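Local coordinates for extracellular subtilisin-like serine proteinase (Vibrio sp. PA-44, PDB 1SH7), which probably acts as a secreted, calcium-binding serine endopeptidase of the subtilase family, this chain being its catalytic domain, at residues A[55-60]-A[108-113]; A[150-155]-A[225-230]; A[203-208]-A[213-218]; A[231-236]-A[246-251]; A[256-259]-A[265-268]. All coordinates share one frame; numbering follows the deposited sequence.

Contact 1 of 5, residues A[55-60]-A[108-113]; sequences YDFVDN and VISGVD. With CA (calcium ion), chain D.
F57 and the S110–G111 turn of helix 105-118 meet ring against helix surface. The aromatic and apolar part is a CH-pi contact: S110 CB lies over one face of the F57 ring, 28° off its normal, with F57 CD1 the nearest ring atom at 3.4 Å. G111 brings bare backbone to the same face, and F57 CE2 approaches G111 CA to 3.6 Å. The ring leans on the helix because its CG stands beside the backbone N of F57, anti to the carbonyl carbon. Y55 completes the layer, with its CD2 over the centre of the opposite face of the ring. The polar end of S110 takes no part, since OG bonds to S106 O within the helix.

The side-chain hydrogen bonds of 55-60 centre on D56. D56 OD2 accepts from D59 N at 3.0 Å in an Asx motif, the donor coming from well above the carboxylate plane, and more weakly from V58 N at 2.9 Å. The second oxygen of the same carboxylate is a metal ligand: D56 OD1 binds the calcium ion at 2.2 Å. Three waters share the ion with D61 and D63, and one of them donates to D59 OD2 at 2.6 Å. R95 bonds D56 OD1 and forms a salt bridge with D59.

D56 thus shapes the turn with one oxygen and holds calcium with the other, while the neighbouring F57 joins the end of edge strand 51-56 to the helix by dispersion and CH-pi contact. The positive charges of calcium and R95 would be expected to keep both carboxylates ionised.

Contact 2 of 5, residues A[150-155]-A[225-230]; sequences SFMLAA and HVAGVA
V226, which packs against the sulfur of M152, has its carbonyl O taken by A230 N at 2.8 Å, an ordinary turn of helix 219-236. The contact seats this buried helix on strand 150-154, an inner strand of the seven-stranded parallel sheet of the subtilase alpha/beta fold, very near the middle of the molecule. M152 is the residue of the strand that carries the contact. Its backbone is bonded to both A125 and M127 of the neighbouring strand, and F151 and L153 pair with V174 on the other flank, so the methionine rises from a fixed base. The side chain leaves toward the helix and then bends at chi2 (-66°) and again at chi3 (105°), so that CG and SD lie against the helix while CE folds back toward the strand.

Two parts of this bent chain do the touching. The CG methylene rests on A227, 3.7 Å from A227 CA, where the small A227 side chain is consistent with the close approach, 6.0 Å between the CA atoms of M152 and A227. Further out, the side chains of M152 and V226 cross obliquely. V226 continues onto V176 and L249, and M152 onto V174, which carries the apolar layer toward helix 242-252. The two elements also reach the active site: A154 at the end of the strand touches the bound phenylmethanesulfonic acid, and the first turn of the helix holds S220, the predicted nucleophile. V226 CG1, placed anti to the backbone N, reaches the thioether at 3.6 Å from M152 SD.

Contact 3 of 5, residues A[203-208]-A[213-218]; sequences QIKSAW and YKTISG
With its chi1 at -50°, S217 places OG 2.8 Å from Q203 N, which donates to it at a nearly straight 166°; a side-chain hydroxyl thus adds a bond one residue beyond the backbone ladder. Next, I204 N gives to I216 O at 2.8 Å, and I216 N answers to I204 O at 3.1 Å from above the carbonyl plane. S206 and K214 make the second reciprocal pair: S206 N to K214 O at 3.1 Å, and K214 N to S206 O at 3.0 Å, the latter almost head-on to the carbonyl. These four bonds make strands 204-207 and 213-216 an antiparallel beta hairpin, with K205 and T215 between them as a non-hydrogen-bonded pair. T215 CA adds a CA-H...O contact to I204 O. Side-chain polar atoms find partners beyond the hairpin: S206 OG with H73 O, Y213 OH with E45, and K205 NZ with Y83 OH. The aliphatic chain of K214 runs alongside W208, its CD over one face of the indole, while I216 CD1 comes to 3.9 Å from W208 CZ3. On this same side I204 and I216 pack on M221 of the helix that carries S220. G218 occupies the N-cap position of that helix and touches the bound phenylmethanesulfonic acid.

Contact 4 of 5, residues A[231-236]-A[246-251]; sequences ALYLQE and TGLLNS
Y233 reaches from helix 219-236 to L248 and L249 of helix 242-252, and its ring bridges the two helices. From CB, which points toward the second helix, the chain passes to CG set beside the backbone N. A chi2 of 8° then brings the ring plane nearly through CA, with the CD2–CE2 side of the ring turned to helix 242-252. At the base of that side Y233 CD2 lies 4.1 Å from L248 CB. The next atom, Y233 CE2, goes deepest: it is 3.6 Å from L249 CD2 and 3.8 Å from L248 C, while L249 N sits at the ring edge, in its plane. Farther along, Y233 CZ still feels L249 CD2 at 4.1 Å. At the tip, OH passes L248 O without bonding to it and is hydrogen-bonded instead to Y270 O.

L249 meets the ring because its end swings closer than its CB direction suggests; its other neighbours include V229 and V174. Within 246-251, N250 ND2 bonds T246 O at 2.9 Å, the oxygen that also accepts from N250 N. R252 makes a cation-pi contact with the Y233 ring and a salt bridge with E236, adding a charged link between the two helices.

The helix-to-helix touch within these segments is therefore dispersion between the CD2–CE2 side of the tyrosine ring and leucine carbons and backbone. With its buried hydroxyl satisfied by Y270 and its ring met by R252, the rotation of Y233 is fixed by more than packing.

Contact 5 of 5, residues A[256-259]-A[265-268]; sequences NKVS and TNKL
A single backbone bond, N256 N to N266 O at 2.9 Å and 163°, joins a residue of positive phi to the centre of an inverse gamma turn. The bond lies just beyond the short antiparallel pair of strands 254-255 and 267-268, where L268 is bonded through its backbone to S254, and it draws the intervening loop together. Water 4 adds a second link, accepting from K257 N at 3.0 Å and donating weakly to N266 O, which is therefore met by two donors.

Among the side chains, N266 has the largest share of the contact. Its CG, anti to the backbone N (chi1 -154°), brings the amide in among the backbone groups of N256, K257 and V258, with N266 CG 3.4 Å from N256 CA. The amides of N256 and N266 are turned 64° against each other, and N256 ND2 packs on N266 CB at 3.7 Å. Toward the parallel sheet the contact turns apolar: V258 CG2 meets L268 CB at 4.0 Å, and both residues rest on T179. L268 also reaches F198 and R10. K257 only brushes L268 with its CB and sends NZ off to N15. Within 265-268, K267 NZ bonds T265 OG1 at 2.7 Å.

The loop is thus held by one direct backbone bond and a water, with the N266 side chain packed between the segments. The exposed N256 supplies the backbone bond, whereas the buried V258 and L268 make the apolar contact that ties the loop to the sheet.

Contacts 2 and 4 share helix 219-236, their centres about 10 Å apart; both are buried and apolar, and L249 of contact 4 packs on M152, V226 and V229 of contact 2. Contact 1 lies at the far edge of the parallel sheet on which contact 2 lies, where calcium and charge enter, and touches contact 2 through V112 and F151. Contacts 1, 3 and 5 are partly buried; 3 and 5 rest on backbone hydrogen bonds: a full ladder in contact 3, a single direct bond and a water in contact 5. Contact 3 meets contact 2 where I204 packs on H225. The centres of contacts 1 and 5 lie about 35 Å apart, on opposite sides of the chain's centre.

Contact 1 of 5, residues A[55-60]-A[108-113]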
# COMPACT_ATOMS: atom_id res chain seq x y z
N TYR A 55 -15.63 0.24 9.24
CA TYR A 55 -16.21 1.22 10.14
C TYR A 55 -15.76 2.63 9.73
O TYR A 55 -14.68 2.80 9.14
CB TYR A 55 -15.79 0.95 11.59
CG TYR A 55 -16.65 1.71 12.58
CD1 TYR A 55 -17.92 1.25 12.93
CD2 TYR A 55 -16.20 2.90 13.15
CE1 TYR A 55 -18.74 1.97 13.81
CE2 TYR A 55 -16.99 3.60 14.07
CZ TYR A 55 -18.25 3.14 14.39
OH TYR A 55 -19.03 3.89 15.28
N ASP A 56 -16.59 3.63 10.03
CA ASP A 56 -16.28 5.06 9.80
C ASP A 56 -16.03 5.81 11.13
O ASP A 56 -16.97 6.19 11.82
CB ASP A 56 -17.44 5.68 9.01
CG ASP A 56 -17.28 7.16 8.74
OD1 ASP A 56 -18.12 7.72 7.96
OD2 ASP A 56 -16.37 7.85 9.24
N PHE A 57 -14.77 6.06 11.46
CA PHE A 57 -14.40 6.75 12.69
C PHE A 57 -14.40 8.28 12.59
O PHE A 57 -14.12 8.95 13.58
CB PHE A 57 -13.01 6.32 13.15
CG PHE A 57 -12.99 4.92 13.65
CD1 PHE A 57 -13.41 4.64 14.94
CD2 PHE A 57 -12.61 3.88 12.81
CE1 PHE A 57 -13.41 3.34 15.41
CE2 PHE A 57 -12.63 2.57 13.26
CZ PHE A 57 -13.03 2.29 14.55
N VAL A 58 -14.63 8.80 11.40
CA VAL A 58 -14.79 10.22 11.20
C VAL A 58 -16.20 10.60 11.68
O VAL A 58 -16.39 11.50 12.48
CB VAL A 58 -14.58 10.61 9.69
CG1 VAL A 58 -14.95 12.05 9.41
CG2 VAL A 58 -13.15 10.34 9.24
N ASP A 59 -17.21 9.88 11.21
CA ASP A 59 -18.59 10.21 11.57
C ASP A 59 -19.26 9.23 12.55
O ASP A 59 -20.45 9.35 12.84
CB ASP A 59 -19.41 10.35 10.29
CG ASP A 59 -19.04 11.59 9.51
OD1 ASP A 59 -18.73 12.61 10.16
OD2 ASP A 59 -18.99 11.63 8.27
N ASN A 60 -18.49 8.26 13.03
CA ASN A 60 -19.00 7.19 13.88
C ASN A 60 -20.26 6.55 13.32
O ASN A 60 -21.34 6.64 13.89
CB ASN A 60 -19.16 7.67 15.32
CG ASN A 60 -17.83 8.05 15.93
OD1 ASN A 60 -16.87 7.26 15.91
ND2 ASN A 60 -17.72 9.30 16.40
N VAL A 108 -7.41 7.99 13.75
CA VAL A 108 -6.54 7.05 13.06
C VAL A 108 -6.17 5.84 13.97
O VAL A 108 -6.24 4.67 13.53
CB VAL A 108 -5.27 7.75 12.49
CG1 VAL A 108 -4.36 6.76 11.82
CG2 VAL A 108 -5.66 8.87 11.51
N ILE A 109 -5.83 6.11 15.23
CA ILE A 109 -5.56 5.04 16.19
C ILE A 109 -6.76 4.10 16.33
O ILE A 109 -6.60 2.88 16.33
CB ILE A 109 -5.11 5.65 17.61
CG1 ILE A 109 -3.72 6.25 17.47
CG2 ILE A 109 -5.21 4.57 18.76
CD1 ILE A 109 -3.33 7.15 18.61
N SER A 110 -7.97 4.66 16.39
CA SER A 110 -9.17 3.85 16.51
C SER A 110 -9.29 2.92 15.31
O SER A 110 -9.69 1.76 15.45
CB SER A 110 -10.43 4.73 16.62
OG SER A 110 -10.43 5.47 17.83
N GLY A 111 -8.98 3.44 14.12
CA GLY A 111 -9.02 2.64 12.91
C GLY A 111 -7.96 1.53 12.97
O GLY A 111 -8.24 0.40 12.59
N VAL A 112 -6.77 1.86 13.47
CA VAL A 112 -5.68 0.88 13.55
C VAL A 112 -6.08 -0.25 14.52
O VAL A 112 -5.97 -1.44 14.19
CB VAL A 112 -4.36 1.56 13.96
CG1 VAL A 112 -3.27 0.53 14.30
CG2 VAL A 112 -3.91 2.54 12.89
N ASP A 113 -6.56 0.12 15.70
CA ASP A 113 -7.06 -0.81 16.71
C ASP A 113 -8.21 -1.68 16.17
O ASP A 113 -8.31 -2.87 16.48
CB ASP A 113 -7.57 -0.04 17.94
CG ASP A 113 -6.46 0.55 18.79
OD1 ASP A 113 -6.83 1.27 19.76
OD2 ASP A 113 -5.22 0.34 18.60
CA CA D . -19.97 7.38 6.79
O HOH W 1 -20.18 9.80 6.77
O HOH W 2 -18.74 7.90 4.82
O HOH W 3 -22.07 7.35 5.68

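Contact 2 of 5, residues A[150-155]-A[225-230]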
# COMPACT_ATOMS: atom_id res chain seq x y z
N SER A 150 0.22 -7.41 8.97
CA SER A 150 1.27 -6.58 8.37
C SER A 150 0.70 -5.19 7.98
O SER A 150 -0.44 -5.10 7.53
CB SER A 150 1.82 -7.25 7.10
OG SER A 150 2.57 -8.41 7.42
N PHE A 151 1.50 -4.14 8.17
CA PHE A 151 1.09 -2.79 7.88
C PHE A 151 2.03 -2.16 6.86
O PHE A 151 3.25 -2.09 7.11
CB PHE A 151 1.07 -1.93 9.16
CG PHE A 151 -0.26 -1.94 9.90
CD1 PHE A 151 -0.72 -3.11 10.49
CD2 PHE A 151 -1.03 -0.81 9.97
CE1 PHE A 151 -1.92 -3.17 11.12
CE2 PHE A 151 -2.23 -0.83 10.62
CZ PHE A 151 -2.69 -2.02 11.21
N MET A 152 1.45 -1.71 5.74
CA MET A 152 2.14 -0.94 4.70
C MET A 152 1.88 0.56 4.94
O MET A 152 0.75 0.96 5.10
CB MET A 152 1.65 -1.35 3.31
CG MET A 152 1.52 -2.88 3.08
SD MET A 152 3.06 -3.72 3.13
CE MET A 152 2.98 -4.52 4.70
N LEU A 153 2.94 1.37 4.99
CA LEU A 153 2.89 2.77 5.43
C LEU A 153 3.53 3.69 4.39
O LEU A 153 4.61 3.39 3.91
CB LEU A 153 3.68 2.91 6.75
CG LEU A 153 3.34 1.87 7.82
CD1 LEU A 153 4.32 1.97 9.00
CD2 LEU A 153 1.91 2.00 8.29
N ALA A 154 2.88 4.82 4.04
CA ALA A 154 3.46 5.76 3.11
C ALA A 154 4.61 6.52 3.76
O ALA A 154 4.51 6.96 4.91
CB ALA A 154 2.43 6.70 2.61
N ALA A 155 5.70 6.69 3.02
CA ALA A 155 6.89 7.39 3.55
C ALA A 155 6.65 8.90 3.75
O ALA A 155 7.23 9.49 4.66
CB ALA A 155 8.09 7.19 2.64
N HIS A 225 0.58 -0.54 -3.99
CA HIS A 225 1.28 -1.52 -4.81
C HIS A 225 1.87 -2.59 -3.89
O HIS A 225 1.75 -3.80 -4.18
CB HIS A 225 2.36 -0.89 -5.70
CG HIS A 225 1.83 -0.13 -6.89
ND1 HIS A 225 1.49 1.21 -6.81
CD2 HIS A 225 1.63 -0.49 -8.18
CE1 HIS A 225 1.07 1.63 -7.99
NE2 HIS A 225 1.14 0.61 -8.84
N VAL A 226 2.50 -2.15 -2.81
CA VAL A 226 3.13 -3.03 -1.85
C VAL A 226 2.06 -3.85 -1.10
O VAL A 226 2.21 -5.06 -0.93
CB VAL A 226 4.07 -2.28 -0.85
CG1 VAL A 226 4.81 -3.27 0.05
CG2 VAL A 226 5.08 -1.39 -1.57
N ALA A 227 0.96 -3.23 -0.68
CA ALA A 227 -0.12 -3.96 -0.02
C ALA A 227 -0.73 -5.01 -0.95
O ALA A 227 -1.10 -6.09 -0.52
CB ALA A 227 -1.18 -3.03 0.43
N GLY A 228 -0.86 -4.64 -2.23
CA GLY A 228 -1.32 -5.54 -3.27
C GLY A 228 -0.44 -6.77 -3.33
O GLY A 228 -0.92 -7.90 -3.35
N VAL A 229 0.87 -6.55 -3.33
CA VAL A 229 1.81 -7.65 -3.43
C VAL A 229 1.84 -8.51 -2.13
O VAL A 229 1.91 -9.74 -2.19
CB VAL A 229 3.22 -7.14 -3.81
CG1 VAL A 229 4.26 -8.23 -3.64
CG2 VAL A 229 3.23 -6.63 -5.25
N ALA A 230 1.79 -7.86 -0.97
CA ALA A 230 1.54 -8.55 0.30
C ALA A 230 0.32 -9.49 0.19
O ALA A 230 0.39 -10.60 0.66
CB ALA A 230 1.33 -7.53 1.42

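Contact 3 of 5, residues A[203-208]-A[213-218]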
# COMPACT_ATOMS: atom_id res chain seq x y z
N GLN A 203 2.20 9.30 -11.22
CA GLN A 203 1.25 9.15 -12.33
C GLN A 203 0.61 7.80 -12.32
O GLN A 203 0.75 7.00 -13.27
CB GLN A 203 1.95 9.42 -13.64
CG GLN A 203 2.21 10.86 -13.79
CD GLN A 203 3.62 11.16 -14.06
OE1 GLN A 203 4.10 10.92 -15.19
NE2 GLN A 203 4.32 11.67 -13.05
N ILE A 204 -0.08 7.52 -11.23
CA ILE A 204 -0.78 6.24 -11.09
C ILE A 204 -2.28 6.37 -11.34
O ILE A 204 -2.99 7.12 -10.63
CB ILE A 204 -0.58 5.63 -9.65
CG1 ILE A 204 0.91 5.43 -9.32
CG2 ILE A 204 -1.33 4.33 -9.51
CD1 ILE A 204 1.68 4.56 -10.27
N LYS A 205 -2.78 5.63 -12.32
CA LYS A 205 -4.21 5.62 -12.63
C LYS A 205 -4.95 4.62 -11.76
O LYS A 205 -4.58 3.45 -11.70
CB LYS A 205 -4.47 5.28 -14.08
CG LYS A 205 -5.93 5.46 -14.47
CD LYS A 205 -6.15 5.09 -15.92
CE LYS A 205 -7.61 5.30 -16.28
NZ LYS A 205 -7.77 5.16 -17.72
N SER A 206 -6.07 5.04 -11.18
CA SER A 206 -6.91 4.12 -10.39
C SER A 206 -8.32 4.67 -10.20
O SER A 206 -8.63 5.78 -10.63
CB SER A 206 -6.26 3.86 -9.02
OG SER A 206 -6.81 2.75 -8.37
N ALA A 207 -9.16 3.91 -9.51
CA ALA A 207 -10.54 4.32 -9.21
C ALA A 207 -10.65 5.65 -8.44
O ALA A 207 -9.73 6.04 -7.74
CB ALA A 207 -11.24 3.22 -8.45
N TRP A 208 -11.77 6.35 -8.63
CA TRP A 208 -12.06 7.59 -7.92
C TRP A 208 -13.45 7.53 -7.27
O TRP A 208 -14.30 6.70 -7.65
CB TRP A 208 -11.98 8.77 -8.89
CG TRP A 208 -11.77 10.14 -8.25
CD1 TRP A 208 -12.56 11.27 -8.41
CD2 TRP A 208 -10.69 10.54 -7.38
NE1 TRP A 208 -12.02 12.33 -7.72
CE2 TRP A 208 -10.88 11.90 -7.08
CE3 TRP A 208 -9.55 9.89 -6.87
CZ2 TRP A 208 -9.99 12.61 -6.23
CZ3 TRP A 208 -8.66 10.60 -6.06
CH2 TRP A 208 -8.89 11.94 -5.75
N TYR A 213 -12.35 7.57 -12.72
CA TYR A 213 -10.92 7.33 -12.49
C TYR A 213 -10.16 8.62 -12.35
O TYR A 213 -10.66 9.68 -12.68
CB TYR A 213 -10.33 6.47 -13.62
CG TYR A 213 -11.06 5.15 -13.74
CD1 TYR A 213 -10.67 4.07 -13.00
CD2 TYR A 213 -12.17 5.01 -14.56
CE1 TYR A 213 -11.36 2.86 -13.06
CE2 TYR A 213 -12.87 3.82 -14.63
CZ TYR A 213 -12.47 2.75 -13.86
OH TYR A 213 -13.11 1.55 -13.88
N LYS A 214 -8.95 8.53 -11.80
CA LYS A 214 -8.07 9.69 -11.64
C LYS A 214 -6.63 9.21 -11.63
O LYS A 214 -6.36 8.08 -11.24
CB LYS A 214 -8.37 10.44 -10.34
CG LYS A 214 -7.92 11.90 -10.35
CD LYS A 214 -8.33 12.61 -9.06
CE LYS A 214 -8.17 14.15 -9.11
NZ LYS A 214 -7.13 14.64 -8.16
N THR A 215 -5.75 10.03 -12.13
CA THR A 215 -4.32 9.73 -12.17
C THR A 215 -3.63 10.69 -11.21
O THR A 215 -3.68 11.92 -11.37
CB THR A 215 -3.79 9.88 -13.60
OG1 THR A 215 -4.42 8.91 -14.47
CG2 THR A 215 -2.32 9.53 -13.64
N ILE A 216 -3.03 10.15 -10.16
CA ILE A 216 -2.33 10.99 -9.21
C ILE A 216 -1.01 10.37 -8.77
O ILE A 216 -0.72 9.22 -9.07
CB ILE A 216 -3.25 11.31 -7.98
CG1 ILE A 216 -3.77 10.02 -7.36
CG2 ILE A 216 -4.43 12.19 -8.40
CD1 ILE A 216 -4.73 10.24 -6.16
N SER A 217 -0.22 11.18 -8.06
CA SER A 217 1.12 10.84 -7.60
C SER A 217 1.27 11.04 -6.10
O SER A 217 0.81 12.03 -5.54
CB SER A 217 2.19 11.69 -8.30
OG SER A 217 2.02 11.68 -9.69
N GLY A 218 1.95 10.08 -5.46
CA GLY A 218 2.36 10.21 -4.09
C GLY A 218 2.89 8.93 -3.56
O GLY A 218 2.63 7.86 -4.15

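Contact 4 of 5, residues A[231-236]-A[246-251]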
# COMPACT_ATOMS: atom_id res chain seq x y z
N ALA A 231 -0.75 -9.07 -0.48
CA ALA A 231 -1.96 -9.91 -0.62
C ALA A 231 -1.67 -11.12 -1.52
O ALA A 231 -2.11 -12.24 -1.25
CB ALA A 231 -3.11 -9.10 -1.20
N LEU A 232 -0.84 -10.91 -2.53
CA LEU A 232 -0.38 -12.00 -3.39
C LEU A 232 0.45 -12.99 -2.59
O LEU A 232 0.27 -14.20 -2.71
CB LEU A 232 0.45 -11.48 -4.58
CG LEU A 232 -0.17 -10.48 -5.57
CD1 LEU A 232 0.82 -10.06 -6.62
CD2 LEU A 232 -1.42 -11.02 -6.23
N TYR A 233 1.37 -12.49 -1.77
CA TYR A 233 2.21 -13.34 -0.95
C TYR A 233 1.40 -14.10 0.10
O TYR A 233 1.74 -15.26 0.45
CB TYR A 233 3.29 -12.52 -0.22
CG TYR A 233 4.41 -11.90 -1.06
CD1 TYR A 233 4.38 -11.93 -2.44
CD2 TYR A 233 5.47 -11.23 -0.44
CE1 TYR A 233 5.41 -11.34 -3.20
CE2 TYR A 233 6.50 -10.63 -1.20
CZ TYR A 233 6.46 -10.71 -2.57
OH TYR A 233 7.47 -10.10 -3.32
N LEU A 234 0.35 -13.45 0.62
CA LEU A 234 -0.53 -14.06 1.61
C LEU A 234 -1.41 -15.14 0.98
O LEU A 234 -1.78 -16.13 1.65
CB LEU A 234 -1.37 -13.01 2.33
CG LEU A 234 -0.56 -12.19 3.36
CD1 LEU A 234 -1.24 -10.87 3.70
CD2 LEU A 234 -0.38 -13.05 4.58
N GLN A 235 -1.76 -14.98 -0.29
CA GLN A 235 -2.53 -16.04 -0.94
C GLN A 235 -1.63 -17.27 -1.10
O GLN A 235 -2.04 -18.39 -0.77
CB GLN A 235 -3.15 -15.63 -2.28
CG GLN A 235 -4.05 -16.74 -2.84
CD GLN A 235 -4.48 -16.55 -4.30
OE1 GLN A 235 -4.19 -15.53 -4.91
NE2 GLN A 235 -5.19 -17.55 -4.84
N GLU A 236 -0.41 -17.03 -1.57
CA GLU A 236 0.65 -18.04 -1.72
C GLU A 236 0.95 -18.78 -0.40
O GLU A 236 1.18 -20.00 -0.38
CB GLU A 236 1.92 -17.36 -2.26
CG GLU A 236 3.13 -18.24 -2.48
CD GLU A 236 4.41 -17.45 -2.75
OE1 GLU A 236 5.47 -18.09 -2.94
OE2 GLU A 236 4.39 -16.19 -2.76
N THR A 246 7.52 -9.20 5.69
CA THR A 246 8.57 -8.20 5.53
C THR A 246 9.83 -8.82 4.92
O THR A 246 10.39 -8.29 3.95
CB THR A 246 8.89 -7.56 6.87
OG1 THR A 246 7.76 -6.76 7.28
CG2 THR A 246 10.10 -6.62 6.78
N GLY A 247 10.26 -9.96 5.46
CA GLY A 247 11.43 -10.65 4.96
C GLY A 247 11.33 -10.98 3.47
O GLY A 247 12.31 -10.89 2.75
N LEU A 248 10.15 -11.40 3.05
CA LEU A 248 9.92 -11.83 1.70
C LEU A 248 9.82 -10.63 0.73
O LEU A 248 10.32 -10.69 -0.39
CB LEU A 248 8.62 -12.63 1.69
CG LEU A 248 8.50 -13.95 0.98
CD1 LEU A 248 9.67 -14.83 1.20
CD2 LEU A 248 7.19 -14.61 1.45
N LEU A 249 9.16 -9.55 1.13
CA LEU A 249 9.19 -8.30 0.36
C LEU A 249 10.63 -7.84 0.09
O LEU A 249 10.98 -7.40 -1.02
CB LEU A 249 8.42 -7.19 1.11
CG LEU A 249 6.89 -7.29 1.03
CD1 LEU A 249 6.26 -6.27 1.99
CD2 LEU A 249 6.38 -7.14 -0.46
N ASN A 250 11.46 -7.93 1.12
CA ASN A 250 12.88 -7.64 1.00
C ASN A 250 13.68 -8.58 0.12
O ASN A 250 14.43 -8.14 -0.73
CB ASN A 250 13.52 -7.66 2.39
CG ASN A 250 13.42 -6.35 3.09
OD1 ASN A 250 14.16 -5.41 2.77
ND2 ASN A 250 12.50 -6.25 4.05
N SER A 251 13.53 -9.87 0.33
CA SER A 251 14.34 -10.86 -0.38
C SER A 251 13.93 -10.99 -1.83
O SER A 251 14.78 -11.27 -2.67
CB SER A 251 14.36 -12.24 0.32
OG SER A 251 13.07 -12.75 0.51

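Contact 5 of 5, residues A[256-259]-A[265-268]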
# COMPACT_ATOMS: atom_id res chain seq x y z
N ASN A 256 19.14 -2.34 -6.75
CA ASN A 256 19.99 -1.41 -7.50
C ASN A 256 19.43 -0.97 -8.84
O ASN A 256 20.20 -0.68 -9.76
CB ASN A 256 21.38 -1.99 -7.69
CG ASN A 256 22.08 -2.21 -6.38
OD1 ASN A 256 22.48 -3.33 -6.06
ND2 ASN A 256 22.21 -1.14 -5.61
N LYS A 257 18.10 -0.87 -8.94
CA LYS A 257 17.42 -0.36 -10.16
C LYS A 257 17.08 1.14 -10.13
O LYS A 257 16.88 1.77 -11.19
CB LYS A 257 16.13 -1.14 -10.45
CG LYS A 257 16.28 -2.62 -10.31
CD LYS A 257 17.27 -3.17 -11.29
CE LYS A 257 17.32 -4.66 -11.15
NZ LYS A 257 18.35 -5.30 -12.04
N VAL A 258 17.00 1.69 -8.93
CA VAL A 258 16.43 3.02 -8.71
C VAL A 258 17.54 4.07 -8.70
O VAL A 258 18.59 3.83 -8.13
CB VAL A 258 15.64 3.06 -7.35
CG1 VAL A 258 15.01 4.48 -7.10
CG2 VAL A 258 14.59 1.97 -7.29
N SER A 259 17.30 5.22 -9.34
CA SER A 259 18.22 6.37 -9.30
C SER A 259 17.75 7.43 -8.30
O SER A 259 16.56 7.53 -7.96
CB SER A 259 18.39 7.01 -10.69
OG SER A 259 17.15 7.37 -11.24
N THR A 265 17.78 2.43 0.97
CA THR A 265 18.11 1.15 0.39
C THR A 265 17.51 1.02 -1.01
O THR A 265 16.34 1.37 -1.28
CB THR A 265 17.73 0.01 1.34
OG1 THR A 265 18.20 -1.24 0.81
CG2 THR A 265 16.24 -0.15 1.46
N ASN A 266 18.34 0.51 -1.91
CA ASN A 266 17.99 0.45 -3.31
C ASN A 266 17.21 -0.85 -3.62
O ASN A 266 17.73 -1.77 -4.25
CB ASN A 266 19.26 0.61 -4.16
CG ASN A 266 18.97 1.17 -5.53
OD1 ASN A 266 19.78 1.95 -6.10
ND2 ASN A 266 17.85 0.78 -6.09
N LYS A 267 15.97 -0.90 -3.13
CA LYS A 267 15.05 -2.00 -3.35
C LYS A 267 13.76 -1.50 -3.97
O LYS A 267 13.18 -0.56 -3.48
CB LYS A 267 14.73 -2.70 -2.04
CG LYS A 267 15.97 -3.37 -1.37
CD LYS A 267 15.52 -4.31 -0.27
CE LYS A 267 16.70 -4.78 0.62
NZ LYS A 267 17.26 -3.71 1.51
N LEU A 268 13.34 -2.15 -5.04
CA LEU A 268 12.12 -1.83 -5.75
C LEU A 268 11.17 -3.04 -5.70
O LEU A 268 11.57 -4.21 -5.91
CB LEU A 268 12.46 -1.47 -7.20
CG LEU A 268 11.32 -1.10 -8.15
CD1 LEU A 268 10.69 0.19 -7.70
CD2 LEU A 268 11.80 -1.03 -9.59
O HOH W 4 16.08 -1.45 -6.85